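Side-chain contacts in phenylalanyl-tRNA synthetase beta chain (Bacteroides fragilis, PDB 3IG2), which forms the core domain of the beta subunit of phenylalanine–tRNA ligase, the tetrameric enzyme that uses ATP to charge tRNA(Phe) with phenylalanine: residues 52-55 with 56-60; 153-156 with 157-160. One frame throughout, in Å; residues are numbered along the deposited sequence.

Interaction 1 of 2, residues 52-55 with 56-60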
ATOM      1  N   ASN B  52     -13.558  46.897   9.321  1.00 12.65           N
ATOM      2  CA  ASN B  52     -12.315  47.406   9.887  1.00 13.13           C
ATOM      3  C   ASN B  52     -11.199  46.472   9.514  1.00 12.45           C
ATOM      4  O   ASN B  52     -10.753  45.689  10.347  1.00 12.33           O
ATOM      5  CB  ASN B  52     -12.389  47.548  11.421  1.00 13.30           C
ATOM      6  CG  ASN B  52     -13.597  48.340  11.878  1.00 15.30           C
ATOM      7  OD1 ASN B  52     -14.421  47.829  12.631  1.00 17.67           O
ATOM      8  ND2 ASN B  52     -13.714  49.594  11.423  1.00 14.83           N
ATOM      9  N   PRO B  53     -10.750  46.537   8.250  1.00 12.51           N
ATOM     10  CA  PRO B  53      -9.734  45.595   7.761  1.00 12.85           C
ATOM     11  C   PRO B  53      -8.453  45.740   8.557  1.00 13.78           C
ATOM     12  O   PRO B  53      -8.165  46.846   9.007  1.00 13.47           O
ATOM     13  CB  PRO B  53      -9.517  46.038   6.311  1.00 12.04           C
ATOM     14  CG  PRO B  53     -10.014  47.442   6.242  1.00 12.90           C
ATOM     15  CD  PRO B  53     -11.084  47.577   7.260  1.00 12.10           C
ATOM     16  N   LEU B  54      -7.704  44.643   8.737  1.00 15.05           N
ATOM     17  CA  LEU B  54      -6.405  44.693   9.437  1.00 16.20           C
ATOM     18  C   LEU B  54      -5.273  45.226   8.577  1.00 16.25           C
ATOM     19  O   LEU B  54      -4.360  45.872   9.090  1.00 16.63           O
ATOM     20  CB  LEU B  54      -5.967  43.314   9.916  1.00 16.91           C
ATOM     21  CG  LEU B  54      -6.711  42.585  11.020  1.00 18.50           C
ATOM     22  CD1 LEU B  54      -5.870  41.418  11.420  1.00 20.11           C
ATOM     23  CD2 LEU B  54      -6.962  43.498  12.213  1.00 22.86           C
ATOM     24  N   SER B  55      -5.306  44.897   7.282  1.00 15.74           N
ATOM     25  CA  SER B  55      -4.298  45.352   6.319  1.00 15.06           C
ATOM     26  C   SER B  55      -4.832  45.044   4.943  1.00 14.92           C
ATOM     27  O   SER B  55      -5.850  44.373   4.814  1.00 14.86           O
ATOM     28  CB  SER B  55      -2.985  44.584   6.498  1.00 14.47           C
ATOM     29  OG  SER B  55      -3.189  43.226   6.160  1.00 14.14           O
ATOM     30  N   ALA B  56      -4.110  45.473   3.913  1.00 14.71           N
ATOM     31  CA  ALA B  56      -4.450  45.081   2.546  1.00 14.56           C
ATOM     32  C   ALA B  56      -4.482  43.577   2.342  1.00 14.62           C
ATOM     33  O   ALA B  56      -5.141  43.084   1.419  1.00 15.44           O
ATOM     34  CB  ALA B  56      -3.478  45.717   1.567  1.00 14.70           C
ATOM     35  N   ASP B  57      -3.778  42.823   3.180  1.00 14.02           N
ATOM     36  CA  ASP B  57      -3.759  41.359   3.008  1.00 13.45           C
ATOM     37  C   ASP B  57      -4.808  40.663   3.839  1.00 12.37           C
ATOM     38  O   ASP B  57      -4.936  39.450   3.792  1.00 12.45           O
ATOM     39  CB  ASP B  57      -2.382  40.807   3.375  1.00 14.06           C
ATOM     40  CG  ASP B  57      -1.281  41.391   2.508  1.00 16.75           C
ATOM     41  OD1 ASP B  57      -1.613  41.886   1.412  1.00 19.54           O
ATOM     42  OD2 ASP B  57      -0.099  41.375   2.913  1.00 19.28           O
ATOM     43  N   LEU B  58      -5.537  41.436   4.626  1.00 12.07           N
ATOM     44  CA  LEU B  58      -6.499  40.893   5.560  1.00 12.28           C
ATOM     45  C   LEU B  58      -7.711  41.834   5.643  1.00 12.10           C
ATOM     46  O   LEU B  58      -7.918  42.518   6.635  1.00 12.29           O
ATOM     47  CB  LEU B  58      -5.829  40.712   6.935  1.00 12.23           C
ATOM     48  CG  LEU B  58      -4.729  39.649   7.088  1.00 13.26           C
ATOM     49  CD1 LEU B  58      -4.115  39.723   8.481  1.00 15.71           C
ATOM     50  CD2 LEU B  58      -5.261  38.263   6.834  1.00 12.73           C
ATOM     51  N   ASN B  59      -8.510  41.857   4.587  1.00 11.74           N
ATOM     52  CA  ASN B  59      -9.542  42.861   4.462  1.00 12.14           C
ATOM     53  C   ASN B  59     -10.881  42.296   4.028  1.00 12.30           C
ATOM     54  O   ASN B  59     -11.821  43.047   3.804  1.00 12.64           O
ATOM     55  CB  ASN B  59      -9.085  44.044   3.554  1.00 12.15           C
ATOM     56  CG  ASN B  59      -8.627  43.602   2.150  1.00 13.84           C
ATOM     57  OD1 ASN B  59      -8.278  44.445   1.315  1.00 17.11           O
ATOM     58  ND2 ASN B  59      -8.615  42.304   1.891  1.00 11.05           N
ATOM     59  N   CYS B  60     -10.965  40.972   3.881  1.00 12.94           N
ATOM     60  CA  CYS B  60     -12.192  40.346   3.410  1.00 13.17           C
ATOM     61  C   CYS B  60     -12.241  38.888   3.818  1.00 13.44           C
ATOM     62  O   CYS B  60     -11.209  38.288   4.121  1.00 13.60           O
ATOM     63  CB  CYS B  60     -12.339  40.490   1.879  1.00 13.86           C
ATOM     64  SG  CYS B  60     -11.163  39.515   0.881  1.00 14.63           S
TER
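With chi1 at 66°, the hydroxyl of Ser55 is folded between its own backbone N and carbonyl carbon, which brings OG within 3.1 Å of Asp57 N and makes an ST turn. Leu54 and Leu58 instead both turn CG opposite the carbonyl carbon (chi1 -68° in each) and extend one methyl toward the other, CD1 to CD1 at 3.8 Å, the two side chains meeting at a slant. Residues Ser55 to Leu58 form a type I beta turn, closed by Leu58 N on Ser55 O at 3.0 Å. One step outward, Leu54 N reaches Leu58 O at 3.0 Å, so that Leu54 and Ser55 both face Leu58, as in a classic beta bulge. Serine suits the head of the turn because its short hydroxyl can accept an N-H there while its carbonyl takes another. Ala56, small and outward-pointing, fits the exposed bend. Beyond the turn, CB of Pro53 packs closely on CB of Asn59 at 3.4 Å, and the same Asn59 CB lies 3.5 Å from Ser55 O. The carboxylate of Asp57 forms a salt bridge with Arg32, outside the turn. The whole turn joins strand 48-49 to strand 60-61; both leucines rest on Leu30 of strand 30-31, and Asn59 and Cys60 together face Thr31 in a classic beta bulge.

Interaction 2 of 2, residues 153-156 with 157-160; sequences LDLH and SLVV
Two flat groups of Asp154, its carboxylate and its backbone carbonyl, receive Ser157 in different ways. Over one face of the carboxylate lie the backbone N and CB of Ser157, the latter 3.6 Å from OD2; above the same face His156 N makes a weak bond to OD1, a loose Asx turn. The carbonyl takes Ser157 OG in its plane at 2.7 Å and Ser157 N from above the plane at 3.0 Å. Chi1 of 81° swings the hydroxyl back along the chain, as serine can do in a tight helical turn. The next 3-10 step is Leu158 N to Leu155 O at 3.1 Å. Leu158 then spreads its branches: CD1 meets Leu155 CD1 and CD2 meets Leu153 CD1, both at 4.1 Å, with Leu153 lying roughly square across it. Branched leucines suit these places, since all three also touch Phe148 of helix 134-150, whereas His156 points outward and packs on Gly38 of the second subunit. Chemically, the two donors of Ser157 satisfy one carbonyl while the leucines pack against that phenylalanine; with Leu158 CG lying against Asp154 O and Leu155 O, apolar packing and hydrogen bonds hold the same turn together, ahead of strand 159-163.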
ATOM      1  N   LEU B 153     -23.428   8.955  -3.790  1.00 12.98           N
ATOM      2  CA  LEU B 153     -23.942   9.706  -4.932  1.00 13.09           C
ATOM      3  C   LEU B 153     -23.981   8.816  -6.146  1.00 12.79           C
ATOM      4  O   LEU B 153     -23.070   8.017  -6.382  1.00 13.04           O
ATOM      5  CB  LEU B 153     -23.095  10.936  -5.240  1.00 13.14           C
ATOM      6  CG  LEU B 153     -23.620  12.353  -5.021  1.00 14.66           C
ATOM      7  CD1 LEU B 153     -22.698  13.283  -5.800  1.00 14.40           C
ATOM      8  CD2 LEU B 153     -25.071  12.539  -5.506  1.00 15.56           C
ATOM      9  N   ASP B 154     -25.064   8.941  -6.898  1.00 12.38           N
ATOM     10  CA  ASP B 154     -25.294   8.114  -8.065  1.00 12.00           C
ATOM     11  C   ASP B 154     -24.638   8.796  -9.271  1.00 11.10           C
ATOM     12  O   ASP B 154     -25.150   9.780  -9.780  1.00 10.91           O
ATOM     13  CB  ASP B 154     -26.805   7.928  -8.250  1.00 12.09           C
ATOM     14  CG  ASP B 154     -27.170   7.282  -9.579  1.00 13.45           C
ATOM     15  OD1 ASP B 154     -26.346   6.527 -10.155  1.00 13.43           O
ATOM     16  OD2 ASP B 154     -28.310   7.530 -10.035  1.00 15.35           O
ATOM     17  N   LEU B 155     -23.500   8.266  -9.705  1.00 10.46           N
ATOM     18  CA  LEU B 155     -22.703   8.864 -10.779  1.00 10.17           C
ATOM     19  C   LEU B 155     -23.470   9.112 -12.100  1.00 10.64           C
ATOM     20  O   LEU B 155     -23.258  10.122 -12.789  1.00 10.08           O
ATOM     21  CB  LEU B 155     -21.478   7.984 -11.039  1.00 10.08           C
ATOM     22  CG  LEU B 155     -20.121   8.180 -10.349  1.00  8.95           C
ATOM     23  CD1 LEU B 155     -20.114   9.079  -9.130  1.00  9.25           C
ATOM     24  CD2 LEU B 155     -19.504   6.817 -10.056  1.00  8.72           C
ATOM     25  N   HIS B 156     -24.370   8.206 -12.448  1.00 11.04           N
ATOM     26  CA  HIS B 156     -25.061   8.307 -13.720  1.00 12.06           C
ATOM     27  C   HIS B 156     -26.140   9.383 -13.685  1.00 12.32           C
ATOM     28  O   HIS B 156     -26.674   9.765 -14.721  1.00 12.58           O
ATOM     29  CB  HIS B 156     -25.595   6.936 -14.156  1.00 12.32           C
ATOM     30  CG  HIS B 156     -24.613   5.825 -13.935  1.00 14.15           C
ATOM     31  ND1 HIS B 156     -24.922   4.686 -13.220  1.00 16.06           N
ATOM     32  CD2 HIS B 156     -23.311   5.703 -14.294  1.00 15.22           C
ATOM     33  CE1 HIS B 156     -23.859   3.903 -13.161  1.00 15.94           C
ATOM     34  NE2 HIS B 156     -22.868   4.497 -13.805  1.00 16.12           N
ATOM     35  N   SER B 157     -26.419   9.899 -12.492  1.00 12.69           N
ATOM     36  CA  SER B 157     -27.331  11.024 -12.342  1.00 13.29           C
ATOM     37  C   SER B 157     -26.665  12.381 -12.628  1.00 13.83           C
ATOM     38  O   SER B 157     -27.347  13.405 -12.687  1.00 14.02           O
ATOM     39  CB  SER B 157     -27.974  11.031 -10.945  1.00 12.95           C
ATOM     40  OG  SER B 157     -27.110  11.606  -9.967  1.00 13.12           O
ATOM     41  N   LEU B 158     -25.344  12.393 -12.803  1.00 14.43           N
ATOM     42  CA  LEU B 158     -24.592  13.672 -12.879  1.00 14.61           C
ATOM     43  C   LEU B 158     -24.357  14.119 -14.337  1.00 14.27           C
ATOM     44  O   LEU B 158     -24.245  13.294 -15.240  1.00 14.05           O
ATOM     45  CB  LEU B 158     -23.235  13.528 -12.173  1.00 14.52           C
ATOM     46  CG  LEU B 158     -23.175  12.960 -10.754  1.00 15.19           C
ATOM     47  CD1 LEU B 158     -21.729  12.588 -10.429  1.00 16.66           C
ATOM     48  CD2 LEU B 158     -23.755  13.914  -9.695  1.00 12.99           C
ATOM     49  N   VAL B 159     -24.267  15.426 -14.536  1.00 14.56           N
ATOM     50  CA  VAL B 159     -24.004  16.034 -15.845  1.00 13.73           C
ATOM     51  C   VAL B 159     -22.642  16.738 -15.762  1.00 14.05           C
ATOM     52  O   VAL B 159     -22.442  17.605 -14.908  1.00 14.29           O
ATOM     53  CB  VAL B 159     -25.049  17.106 -16.178  1.00 13.97           C
ATOM     54  CG1 VAL B 159     -24.658  17.868 -17.463  1.00 12.76           C
ATOM     55  CG2 VAL B 159     -26.458  16.527 -16.265  1.00 13.57           C
ATOM     56  N   VAL B 160     -21.733  16.406 -16.672  1.00 13.10           N
ATOM     57  CA  VAL B 160     -20.362  16.850 -16.616  1.00 12.93           C
ATOM     58  C   VAL B 160     -20.080  17.800 -17.762  1.00 13.39           C
ATOM     59  O   VAL B 160     -20.276  17.451 -18.909  1.00 13.86           O
ATOM     60  CB  VAL B 160     -19.398  15.662 -16.658  1.00 13.04           C
ATOM     61  CG1 VAL B 160     -17.934  16.141 -16.616  1.00 13.10           C
ATOM     62  CG2 VAL B 160     -19.684  14.706 -15.508  1.00 14.10           C
TER

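Interactions 1 and 2 are separate surface turns on opposite sides of the chain's centre, with their own centres 40 Å apart and nearest atoms about 29 Å apart. Each stitches neighbouring residues together, yet they serve different sheets: 52-60 links two strands of the small three-stranded antiparallel sheet, whereas 153-160 leads from helix 134-150 into strand 159-163, outermost within this chain in the large mixed sheet. Both belong to the catalytic-like (CLM) domain of the beta subunit, which is related to the catalytic fold of class II synthetases. Neither turn holds a ligand; in bacterial enzymes of this family, the aminoacylation site belongs to the alpha subunit.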